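Local coordinates for uncharacterized protein (PDB 1ZBS) that is of unknown function but probably acts as an N-acetylglucosamine kinase of the ASKHA superfamily, phosphorylating its sugar at the expense of ATP, at residues Ile4-Ser9 with Gln268-Gly273; Phe26-Ile31 with Arg46-Pro51; Ala73-Leu78 with Ile92-Asp97. All blocks are in the same frame, centred on the assembly; numbering follows the deposited sequence.

Interaction 1: residues Ile4-Ser9 with Gln268-Gly273; sequences IGDSGS and QSPMEG
Ile4 and Met271, built as selenomethionine, make the tight end of this contact, where the first strand of the chain meets the C-terminal helix that follows the last strand of the second sheet. The methyl CE of Met271 sits between the two arms of Ile4, 3.4 Å from Ile4 CG2, shorter than carbon atoms usually allow, and 3.6 Å from Ile4 CD1. Bends at chi2 and chi3 (52° and -93°) turn the end of the Met271 chain back to the strand, although its CB does not point there. A flexible, unbranched methionine-type chain suits this place because it can fold against a rigid, branched neighbour, and both residues are buried.

Two residues along the strand, the packing becomes looser and more polar. Asp6 and Pro270 reach toward each other from opposite sides, OD2 of Asp6 3.5 Å from CG of Pro270. Proline, which lacks an N-H, suits the position just ahead of the helix. Ser269 caps the helix: its OG accepts from Met271 N at 2.9 Å, with an angle of 159° at the hydrogen. Asp6 is partly exposed and also leans on Tyr66.

Asp6 and Ser7 at the end of strand 2-7 and Gly8 in the turn beyond resemble the phosphate-binding hairpin of ASKHA kinases, whose aspartate commonly helps to hold the nucleotide's metal, so Asp6 may do the same here. No hydrogen bond crosses between the segments: the C-terminal helix joins strand 2-7 by carbon contact at Ile4, while Pro270 offers the carboxylate only C-H groups, consistent with keeping its oxygens for other partners.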
ATOM      1  N   ILE A   4      27.030 -17.038 -12.809  1.00 37.34           N
ATOM      2  CA  ILE A   4      26.042 -16.004 -13.065  1.00 37.57           C
ATOM      3  C   ILE A   4      24.914 -16.064 -12.043  1.00 37.92           C
ATOM      4  O   ILE A   4      24.332 -17.125 -11.791  1.00 34.52           O
ATOM      5  CB  ILE A   4      25.444 -16.121 -14.487  1.00 36.16           C
ATOM      6  CG1 ILE A   4      26.563 -16.062 -15.534  1.00 34.79           C
ATOM      7  CG2 ILE A   4      24.463 -14.976 -14.724  1.00 37.34           C
ATOM      8  CD1 ILE A   4      26.091 -16.282 -16.949  1.00 33.38           C
ATOM      9  N   GLY A   5      24.618 -14.911 -11.454  1.00 39.30           N
ATOM     10  CA  GLY A   5      23.569 -14.839 -10.460  1.00 40.75           C
ATOM     11  C   GLY A   5      22.545 -13.772 -10.772  1.00 41.73           C
ATOM     12  O   GLY A   5      22.895 -12.648 -11.133  1.00 41.07           O
ATOM     13  N   ASP A   6      21.276 -14.138 -10.636  1.00 42.94           N
ATOM     14  CA  ASP A   6      20.173 -13.227 -10.880  1.00 44.45           C
ATOM     15  C   ASP A   6      19.277 -13.242  -9.648  1.00 45.35           C
ATOM     16  O   ASP A   6      18.541 -14.202  -9.420  1.00 43.79           O
ATOM     17  CB  ASP A   6      19.380 -13.674 -12.103  1.00 44.75           C
ATOM     18  CG  ASP A   6      18.472 -12.588 -12.629  1.00 47.30           C
ATOM     19  OD1 ASP A   6      18.998 -11.548 -13.083  1.00 48.44           O
ATOM     20  OD2 ASP A   6      17.236 -12.768 -12.588  1.00 49.95           O
ATOM     21  N   SER A   7      19.349 -12.176  -8.856  1.00 47.53           N
ATOM     22  CA  SER A   7      18.565 -12.071  -7.631  1.00 50.13           C
ATOM     23  C   SER A   7      17.347 -11.166  -7.741  1.00 51.61           C
ATOM     24  O   SER A   7      17.430 -10.040  -8.229  1.00 50.41           O
ATOM     25  CB  SER A   7      19.450 -11.576  -6.482  1.00 50.13           C
ATOM     26  OG  SER A   7      18.704 -11.445  -5.279  1.00 50.53           O
ATOM     27  N   GLY A   8      16.217 -11.678  -7.267  1.00 54.32           N
ATOM     28  CA  GLY A   8      14.981 -10.920  -7.286  1.00 58.23           C
ATOM     29  C   GLY A   8      14.479 -10.731  -5.868  1.00 60.75           C
ATOM     30  O   GLY A   8      15.166 -11.083  -4.905  1.00 61.44           O
ATOM     31  N   SER A   9      13.280 -10.176  -5.737  1.00 62.09           N
ATOM     32  CA  SER A   9      12.681  -9.943  -4.428  1.00 62.84           C
ATOM     33  C   SER A   9      11.966 -11.196  -3.934  1.00 63.06           C
ATOM     34  O   SER A   9      10.802 -11.142  -3.527  1.00 63.76           O
ATOM     35  CB  SER A   9      11.702  -8.762  -4.501  1.00 64.48           C
ATOM     36  OG  SER A   9      10.819  -8.887  -5.606  1.00 67.25           O
ATOM     37  N   GLN A 268      10.241 -16.114 -18.788  1.00 31.58           N
ATOM     38  CA  GLN A 268      10.174 -16.132 -17.332  1.00 31.59           C
ATOM     39  C   GLN A 268      11.507 -15.718 -16.693  1.00 29.79           C
ATOM     40  O   GLN A 268      11.534 -14.863 -15.802  1.00 28.60           O
ATOM     41  CB  GLN A 268       9.741 -17.525 -16.848  1.00 30.73           C
ATOM     42  CG  GLN A 268       9.693 -17.661 -15.330  1.00 38.11           C
ATOM     43  CD  GLN A 268       8.757 -18.767 -14.851  1.00 39.55           C
ATOM     44  OE1 GLN A 268       8.703 -19.855 -15.434  1.00 43.79           O
ATOM     45  NE2 GLN A 268       8.026 -18.497 -13.772  1.00 39.69           N
ATOM     46  N   SER A 269      12.605 -16.297 -17.186  1.00 30.70           N
ATOM     47  CA  SER A 269      13.956 -16.031 -16.675  1.00 32.44           C
ATOM     48  C   SER A 269      14.909 -15.442 -17.724  1.00 34.22           C
ATOM     49  O   SER A 269      14.774 -15.695 -18.917  1.00 34.53           O
ATOM     50  CB  SER A 269      14.562 -17.339 -16.127  1.00 31.95           C
ATOM     51  OG  SER A 269      15.971 -17.251 -15.957  1.00 31.61           O
ATOM     52  N   PRO A 270      15.867 -14.613 -17.285  1.00 36.04           N
ATOM     53  CA  PRO A 270      16.834 -14.012 -18.209  1.00 36.04           C
ATOM     54  C   PRO A 270      18.104 -14.859 -18.214  1.00 37.08           C
ATOM     55  O   PRO A 270      19.076 -14.540 -18.893  1.00 35.83           O
ATOM     56  CB  PRO A 270      17.090 -12.649 -17.588  1.00 36.18           C
ATOM     57  CG  PRO A 270      17.078 -12.976 -16.125  1.00 35.80           C
ATOM     58  CD  PRO A 270      15.852 -13.881 -16.003  1.00 36.27           C
HETATM   59  N   MSE A 271      18.090 -15.940 -17.444  1.00 38.95           N
HETATM   60  CA  MSE A 271      19.267 -16.781 -17.341  1.00 41.10           C
HETATM   61  C   MSE A 271      19.841 -17.223 -18.682  1.00 40.05           C
HETATM   62  O   MSE A 271      21.009 -16.971 -18.963  1.00 38.06           O
HETATM   63  CB  MSE A 271      18.984 -18.002 -16.475  1.00 42.75           C
HETATM   64  CG  MSE A 271      20.258 -18.684 -16.025  1.00 49.53           C
HETATM   65 SE   MSE A 271      21.505 -17.432 -15.184  1.00 60.60          SE
HETATM   66  CE  MSE A 271      22.577 -16.929 -16.700  1.00 57.90           C
ATOM     67  N   GLU A 272      19.033 -17.885 -19.503  1.00 39.76           N
ATOM     68  CA  GLU A 272      19.497 -18.332 -20.811  1.00 40.36           C
ATOM     69  C   GLU A 272      20.102 -17.152 -21.561  1.00 39.76           C
ATOM     70  O   GLU A 272      21.124 -17.281 -22.240  1.00 40.84           O
ATOM     71  CB  GLU A 272      18.339 -18.915 -21.624  1.00 42.68           C
ATOM     72  CG  GLU A 272      17.872 -20.284 -21.140  1.00 48.58           C
ATOM     73  CD  GLU A 272      18.998 -21.312 -21.124  1.00 52.00           C
ATOM     74  OE1 GLU A 272      19.676 -21.481 -22.166  1.00 52.80           O
ATOM     75  OE2 GLU A 272      19.205 -21.955 -20.067  1.00 55.47           O
ATOM     76  N   GLY A 273      19.462 -15.997 -21.422  1.00 38.66           N
ATOM     77  CA  GLY A 273      19.939 -14.800 -22.076  1.00 35.40           C
ATOM     78  C   GLY A 273      21.265 -14.319 -21.525  1.00 33.65           C
ATOM     79  O   GLY A 273      22.135 -13.915 -22.294  1.00 33.21           O
TER

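Interaction 2: residues Phe26-Ile31 with Arg46-Pro51; sequences FQTSGI and RSEVLP
Thr28 and Glu48 join the edge strand 21-29 to the helix 38-53 that lies over it, their side chains crossing at about a right angle. With OG1 anti to the backbone N (chi1 -172°), Thr28 turns its hydroxyl to the helix, and its methyl takes the place between N and the carbonyl carbon. The hydroxyl donates a weak hydrogen bond of 2.9 Å from Thr28 OG1 to Glu48 OE1. Glu48 leaves the helix with CG beside its backbone N and runs straight on (chi2 -178°), carrying the carboxylate past the hydroxyl. Thr28 OG1 also lies close to the root of that chain, 3.1 Å from Glu48 CB.

Threonine suits a strand position facing a helix, since it is beta-branched and still offers one polar group; it also touches Thr12 and Trp14 of the neighbouring strand. Glutamate is long enough to leave its own helix turn, which is of the wider pi type here, and reach along the strand.

The second meeting is apolar. Ile31, beyond the strand, has a backbone of positive phi (65°), uncommon for a branched residue, and directs its extended chain inward: Ile31 CD1 lies 4.2 Å from Val49 CG2. Ile41 and Leu78 also touch Ile31, while Met85 of helix 75-85 touches Val49.

The chemistry thus divides between a buried hydrocarbon pair and a polar pair in which Thr28 is buried and Glu48 partly exposed. A single weak bond from a neutral hydroxyl would hardly compensate a carboxylate's charge, so Glu48 probably also relies on solvent.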
ATOM      1  N   PHE A  26      22.092 -23.611  -9.556  1.00 56.52           N
ATOM      2  CA  PHE A  26      21.734 -23.653  -8.132  1.00 59.45           C
ATOM      3  C   PHE A  26      20.484 -22.838  -7.856  1.00 59.50           C
ATOM      4  O   PHE A  26      19.980 -22.132  -8.728  1.00 60.01           O
ATOM      5  CB  PHE A  26      22.876 -23.089  -7.276  1.00 59.60           C
ATOM      6  CG  PHE A  26      24.231 -23.548  -7.708  1.00 65.52           C
ATOM      7  CD1 PHE A  26      25.291 -22.653  -7.769  1.00 67.28           C
ATOM      8  CD2 PHE A  26      24.445 -24.875  -8.079  1.00 68.55           C
ATOM      9  CE1 PHE A  26      26.545 -23.068  -8.199  1.00 68.70           C
ATOM     10  CE2 PHE A  26      25.692 -25.305  -8.510  1.00 68.98           C
ATOM     11  CZ  PHE A  26      26.745 -24.402  -8.571  1.00 68.70           C
ATOM     12  N   GLN A  27      20.005 -22.916  -6.622  1.00 58.14           N
ATOM     13  CA  GLN A  27      18.806 -22.194  -6.223  1.00 58.49           C
ATOM     14  C   GLN A  27      18.956 -21.717  -4.781  1.00 58.92           C
ATOM     15  O   GLN A  27      18.807 -22.507  -3.851  1.00 60.17           O
ATOM     16  CB  GLN A  27      17.594 -23.130  -6.319  1.00 60.17           C
ATOM     17  CG  GLN A  27      16.298 -22.485  -6.792  1.00 57.80           C
ATOM     18  CD  GLN A  27      16.226 -22.395  -8.310  1.00 59.27           C
ATOM     19  OE1 GLN A  27      16.738 -21.448  -8.920  1.00 61.47           O
ATOM     20  NE2 GLN A  27      15.597 -23.394  -8.929  1.00 61.46           N
ATOM     21  N   THR A  28      19.267 -20.440  -4.593  1.00 60.84           N
ATOM     22  CA  THR A  28      19.397 -19.895  -3.249  1.00 61.80           C
ATOM     23  C   THR A  28      18.322 -18.832  -3.088  1.00 62.18           C
ATOM     24  O   THR A  28      17.349 -18.816  -3.841  1.00 62.00           O
ATOM     25  CB  THR A  28      20.777 -19.252  -3.014  1.00 61.18           C
ATOM     26  OG1 THR A  28      20.908 -18.907  -1.630  1.00 65.14           O
ATOM     27  CG2 THR A  28      20.927 -17.994  -3.840  1.00 59.58           C
ATOM     28  N   SER A  29      18.490 -17.934  -2.126  1.00 62.09           N
ATOM     29  CA  SER A  29      17.483 -16.905  -1.929  1.00 64.06           C
ATOM     30  C   SER A  29      18.043 -15.565  -1.484  1.00 64.19           C
ATOM     31  O   SER A  29      19.243 -15.419  -1.244  1.00 64.84           O
ATOM     32  CB  SER A  29      16.444 -17.392  -0.914  1.00 64.07           C
ATOM     33  OG  SER A  29      15.868 -18.623  -1.320  1.00 63.89           O
ATOM     34  N   GLY A  30      17.148 -14.587  -1.397  1.00 65.19           N
ATOM     35  CA  GLY A  30      17.510 -13.250  -0.962  1.00 66.14           C
ATOM     36  C   GLY A  30      18.668 -12.593  -1.680  1.00 65.58           C
ATOM     37  O   GLY A  30      18.670 -12.463  -2.903  1.00 66.46           O
ATOM     38  N   ILE A  31      19.651 -12.159  -0.899  1.00 65.56           N
ATOM     39  CA  ILE A  31      20.839 -11.502  -1.428  1.00 64.15           C
ATOM     40  C   ILE A  31      20.510 -10.159  -2.086  1.00 63.45           C
ATOM     41  O   ILE A  31      20.202 -10.092  -3.272  1.00 64.12           O
ATOM     42  CB  ILE A  31      21.574 -12.418  -2.441  1.00 63.14           C
ATOM     43  CG1 ILE A  31      21.850 -13.787  -1.803  1.00 60.94           C
ATOM     44  CG2 ILE A  31      22.887 -11.776  -2.856  1.00 64.12           C
ATOM     45  CD1 ILE A  31      22.561 -14.774  -2.713  1.00 61.00           C
ATOM     46  N   ARG A  46      28.248 -18.023   1.945  1.00 61.98           N
ATOM     47  CA  ARG A  46      28.994 -19.226   2.284  1.00 64.33           C
ATOM     48  C   ARG A  46      28.219 -20.319   3.005  1.00 64.34           C
ATOM     49  O   ARG A  46      28.814 -21.182   3.649  1.00 65.02           O
ATOM     50  CB  ARG A  46      30.250 -18.853   3.083  1.00 65.55           C
ATOM     51  CG  ARG A  46      30.018 -18.005   4.323  1.00 66.59           C
ATOM     52  CD  ARG A  46      31.243 -17.129   4.569  1.00 68.31           C
ATOM     53  NE  ARG A  46      31.210 -16.412   5.840  1.00 68.80           N
ATOM     54  CZ  ARG A  46      32.070 -15.451   6.172  1.00 69.12           C
ATOM     55  NH1 ARG A  46      31.979 -14.851   7.351  1.00 70.39           N
ATOM     56  NH2 ARG A  46      33.014 -15.075   5.319  1.00 67.37           N
ATOM     57  N   SER A  47      26.895 -20.291   2.891  1.00 64.99           N
ATOM     58  CA  SER A  47      26.056 -21.306   3.525  1.00 66.03           C
ATOM     59  C   SER A  47      25.022 -21.775   2.513  1.00 66.56           C
ATOM     60  O   SER A  47      24.411 -22.833   2.671  1.00 67.20           O
ATOM     61  CB  SER A  47      25.342 -20.736   4.753  1.00 66.88           C
ATOM     62  OG  SER A  47      24.308 -19.844   4.374  1.00 68.70           O
ATOM     63  N   GLU A  48      24.840 -20.974   1.466  1.00 66.02           N
ATOM     64  CA  GLU A  48      23.881 -21.290   0.418  1.00 65.05           C
ATOM     65  C   GLU A  48      24.542 -21.303  -0.953  1.00 64.34           C
ATOM     66  O   GLU A  48      24.266 -22.176  -1.776  1.00 64.55           O
ATOM     67  CB  GLU A  48      22.741 -20.263   0.422  1.00 64.95           C
ATOM     68  CG  GLU A  48      22.002 -20.150   1.751  1.00 65.38           C
ATOM     69  CD  GLU A  48      20.844 -19.163   1.703  1.00 64.84           C
ATOM     70  OE1 GLU A  48      19.861 -19.420   0.976  1.00 65.59           O
ATOM     71  OE2 GLU A  48      20.918 -18.128   2.395  1.00 65.35           O
ATOM     72  N   VAL A  49      25.418 -20.336  -1.198  1.00 62.90           N
ATOM     73  CA  VAL A  49      26.083 -20.250  -2.490  1.00 62.15           C
ATOM     74  C   VAL A  49      27.291 -21.171  -2.603  1.00 61.41           C
ATOM     75  O   VAL A  49      27.354 -22.003  -3.506  1.00 61.91           O
ATOM     76  CB  VAL A  49      26.538 -18.805  -2.795  1.00 61.81           C
ATOM     77  CG1 VAL A  49      26.962 -18.698  -4.250  1.00 59.96           C
ATOM     78  CG2 VAL A  49      25.419 -17.823  -2.486  1.00 59.87           C
ATOM     79  N   LEU A  50      28.246 -21.020  -1.690  1.00 60.78           N
ATOM     80  CA  LEU A  50      29.454 -21.843  -1.703  1.00 61.46           C
ATOM     81  C   LEU A  50      29.183 -23.340  -1.703  1.00 60.25           C
ATOM     82  O   LEU A  50      29.760 -24.074  -2.493  1.00 61.06           O
ATOM     83  CB  LEU A  50      30.352 -21.500  -0.511  1.00 62.47           C
ATOM     84  CG  LEU A  50      31.674 -20.792  -0.827  1.00 64.10           C
ATOM     85  CD1 LEU A  50      32.441 -20.591   0.467  1.00 64.75           C
ATOM     86  CD2 LEU A  50      32.500 -21.611  -1.815  1.00 63.93           C
ATOM     87  N   PRO A  51      28.307 -23.815  -0.806  1.00 59.50           N
ATOM     88  CA  PRO A  51      28.010 -25.251  -0.765  1.00 58.09           C
ATOM     89  C   PRO A  51      27.326 -25.775  -2.028  1.00 55.67           C
ATOM     90  O   PRO A  51      27.319 -26.979  -2.287  1.00 56.47           O
ATOM     91  CB  PRO A  51      27.130 -25.384   0.479  1.00 58.98           C
ATOM     92  CG  PRO A  51      26.434 -24.058   0.543  1.00 60.83           C
ATOM     93  CD  PRO A  51      27.566 -23.098   0.248  1.00 60.44           C
TER

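Interaction 3: residues Ala73-Leu78 with Ile92-Asp97; sequences AKAPML and IEVAGD
Ala75 and Leu78 face Val94 within a beta-alpha-beta crossover, in which helix 75-85 links the parallel neighbours 62-67 and 91-95. Ahead of the helix, the backbone N of Ala73 is hydrogen-bonded to Thr71 OG1, and Lys74 lies against Pro33 and Phe34; the carbonyl O of Lys74 then accepts from Met77 N at 3.3 Å. Ala75 begins the contact. Its small methyl lets the backbones come close, with the CA atoms of Ala75 and Val94 5.9 Å apart, and Ala75 CB stands 4.3 Å from Val94 CB. Pro76 suits the first helical turn, where a missing N-H costs nothing, and it and Met77 turn away from the strand. One turn beyond Ala75, Leu78 points back to the sheet and also packs on Phe65 of strand 62-67.

Valine, favoured in strands for its branching at CB, splits its two methyls between these partners. With CG1 anti to the backbone N (chi1 -163°), the other methyl, Val94 CG2, rests 4.0 Å from Ala75 O. Leu78 crosses Val94 nearly at a right angle, and its methyl CD2 meets Val94 CG1 at 4.0 Å.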
ATOM      1  N   ALA A  73      25.758   2.421  -5.572  1.00 66.27           N
ATOM      2  CA  ALA A  73      26.331   2.882  -4.314  1.00 66.04           C
ATOM      3  C   ALA A  73      26.584   1.719  -3.366  1.00 66.13           C
ATOM      4  O   ALA A  73      27.576   1.709  -2.634  1.00 67.27           O
ATOM      5  CB  ALA A  73      25.401   3.890  -3.656  1.00 66.42           C
ATOM      6  N   LYS A  74      25.686   0.741  -3.371  1.00 65.42           N
ATOM      7  CA  LYS A  74      25.841  -0.414  -2.500  1.00 65.20           C
ATOM      8  C   LYS A  74      26.300  -1.672  -3.230  1.00 65.07           C
ATOM      9  O   LYS A  74      26.455  -2.732  -2.622  1.00 65.33           O
ATOM     10  CB  LYS A  74      24.543  -0.688  -1.738  1.00 65.53           C
ATOM     11  CG  LYS A  74      24.390   0.175  -0.492  1.00 66.55           C
ATOM     12  CD  LYS A  74      23.316  -0.374   0.436  1.00 67.08           C
ATOM     13  CE  LYS A  74      23.293   0.363   1.773  1.00 67.86           C
ATOM     14  NZ  LYS A  74      24.570   0.220   2.531  1.00 67.21           N
ATOM     15  N   ALA A  75      26.525  -1.549  -4.534  1.00 64.09           N
ATOM     16  CA  ALA A  75      26.990  -2.671  -5.339  1.00 63.10           C
ATOM     17  C   ALA A  75      28.388  -3.111  -4.894  1.00 63.03           C
ATOM     18  O   ALA A  75      28.646  -4.303  -4.734  1.00 61.70           O
ATOM     19  CB  ALA A  75      27.011  -2.284  -6.818  1.00 62.27           C
ATOM     20  N   PRO A  76      29.306  -2.149  -4.681  1.00 63.71           N
ATOM     21  CA  PRO A  76      30.672  -2.478  -4.255  1.00 63.86           C
ATOM     22  C   PRO A  76      30.758  -3.206  -2.920  1.00 63.44           C
ATOM     23  O   PRO A  76      31.838  -3.597  -2.488  1.00 64.20           O
ATOM     24  CB  PRO A  76      31.357  -1.113  -4.210  1.00 64.31           C
ATOM     25  CG  PRO A  76      30.239  -0.187  -3.861  1.00 64.80           C
ATOM     26  CD  PRO A  76      29.136  -0.686  -4.766  1.00 64.32           C
HETATM   27  N   MSE A  77      29.620  -3.386  -2.269  1.00 63.44           N
HETATM   28  CA  MSE A  77      29.595  -4.067  -0.990  1.00 63.63           C
HETATM   29  C   MSE A  77      29.439  -5.567  -1.245  1.00 61.07           C
HETATM   30  O   MSE A  77      30.139  -6.392  -0.656  1.00 61.06           O
HETATM   31  CB  MSE A  77      28.444  -3.508  -0.141  1.00 67.04           C
HETATM   32  CG  MSE A  77      28.372  -4.028   1.285  1.00 71.85           C
HETATM   33 SE   MSE A  77      27.597  -5.803   1.407  1.00 80.20          SE
HETATM   34  CE  MSE A  77      25.760  -5.307   1.804  1.00 78.12           C
ATOM     35  N   LEU A  78      28.524  -5.920  -2.137  1.00 59.19           N
ATOM     36  CA  LEU A  78      28.311  -7.323  -2.468  1.00 56.83           C
ATOM     37  C   LEU A  78      29.526  -7.822  -3.233  1.00 55.08           C
ATOM     38  O   LEU A  78      29.861  -9.002  -3.187  1.00 53.70           O
ATOM     39  CB  LEU A  78      27.054  -7.476  -3.324  1.00 55.18           C
ATOM     40  CG  LEU A  78      26.648  -8.898  -3.713  1.00 53.04           C
ATOM     41  CD1 LEU A  78      26.575  -9.794  -2.489  1.00 50.96           C
ATOM     42  CD2 LEU A  78      25.303  -8.829  -4.420  1.00 52.80           C
ATOM     43  N   ILE A  92      34.905  -9.807 -11.009  1.00 51.31           N
ATOM     44  CA  ILE A  92      33.655  -9.811 -10.260  1.00 52.29           C
ATOM     45  C   ILE A  92      32.876  -8.526 -10.510  1.00 51.44           C
ATOM     46  O   ILE A  92      33.259  -7.454 -10.041  1.00 51.32           O
ATOM     47  CB  ILE A  92      33.921  -9.953  -8.758  1.00 54.26           C
ATOM     48  CG1 ILE A  92      32.677  -9.548  -7.972  1.00 55.17           C
ATOM     49  CG2 ILE A  92      35.133  -9.125  -8.369  1.00 56.16           C
ATOM     50  CD1 ILE A  92      31.468 -10.393  -8.293  1.00 59.15           C
ATOM     51  N   GLU A  93      31.778  -8.645 -11.251  1.00 50.76           N
ATOM     52  CA  GLU A  93      30.932  -7.503 -11.591  1.00 48.43           C
ATOM     53  C   GLU A  93      29.531  -7.624 -10.996  1.00 47.30           C
ATOM     54  O   GLU A  93      28.874  -8.659 -11.131  1.00 44.89           O
ATOM     55  CB  GLU A  93      30.833  -7.371 -13.114  1.00 50.33           C
ATOM     56  CG  GLU A  93      32.129  -6.963 -13.808  1.00 51.01           C
ATOM     57  CD  GLU A  93      31.961  -6.854 -15.313  1.00 51.68           C
ATOM     58  OE1 GLU A  93      30.989  -6.209 -15.754  1.00 52.83           O
ATOM     59  OE2 GLU A  93      32.800  -7.407 -16.056  1.00 52.27           O
ATOM     60  N   VAL A  94      29.077  -6.560 -10.339  1.00 47.16           N
ATOM     61  CA  VAL A  94      27.753  -6.537  -9.723  1.00 45.83           C
ATOM     62  C   VAL A  94      26.927  -5.441 -10.376  1.00 44.88           C
ATOM     63  O   VAL A  94      27.359  -4.291 -10.446  1.00 44.83           O
ATOM     64  CB  VAL A  94      27.845  -6.266  -8.207  1.00 46.41           C
ATOM     65  CG1 VAL A  94      26.547  -6.662  -7.527  1.00 46.61           C
ATOM     66  CG2 VAL A  94      29.011  -7.038  -7.614  1.00 45.32           C
ATOM     67  N   ALA A  95      25.746  -5.804 -10.862  1.00 44.29           N
ATOM     68  CA  ALA A  95      24.866  -4.849 -11.530  1.00 42.76           C
ATOM     69  C   ALA A  95      23.406  -5.098 -11.168  1.00 41.63           C
ATOM     70  O   ALA A  95      23.059  -6.155 -10.645  1.00 40.72           O
ATOM     71  CB  ALA A  95      25.054  -4.942 -13.037  1.00 41.68           C
ATOM     72  N   GLY A  96      22.557  -4.116 -11.457  1.00 41.08           N
ATOM     73  CA  GLY A  96      21.142  -4.242 -11.154  1.00 39.19           C
ATOM     74  C   GLY A  96      20.434  -5.297 -11.982  1.00 38.65           C
ATOM     75  O   GLY A  96      20.904  -5.684 -13.056  1.00 37.98           O
ATOM     76  N   ASP A  97      19.295  -5.764 -11.483  1.00 36.91           N
ATOM     77  CA  ASP A  97      18.525  -6.774 -12.185  1.00 36.58           C
ATOM     78  C   ASP A  97      17.875  -6.247 -13.461  1.00 36.72           C
ATOM     79  O   ASP A  97      17.609  -7.011 -14.392  1.00 34.73           O
ATOM     80  CB  ASP A  97      17.453  -7.376 -11.265  1.00 35.74           C
ATOM     81  CG  ASP A  97      16.524  -6.329 -10.662  1.00 36.46           C
ATOM     82  OD1 ASP A  97      15.440  -6.722 -10.186  1.00 35.45           O
ATOM     83  OD2 ASP A  97      16.868  -5.123 -10.648  1.00 35.36           O
TER

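From the N terminus, the chain lays down strand 2-7 and two further strands, and interaction 2 closes the first short loop by bringing helix 38-53 onto edge strand 21-29. Interaction 3 follows in series, folding helix 75-85 against strand 91-95 at the other edge of the same sheet. Both short loops lie within the long one closed by interaction 1, where the chain returns through the second sheet to strand 2-7, on the sheet face opposite helices 38-53 and 75-85. Ser7 OG, probably bonded to the carbonyls of Gly30 and Ile31, connects interactions 1 and 2; Ile31 against Leu78 connects 2 and 3, and Ser7 against Asp97 connects 1 and 3.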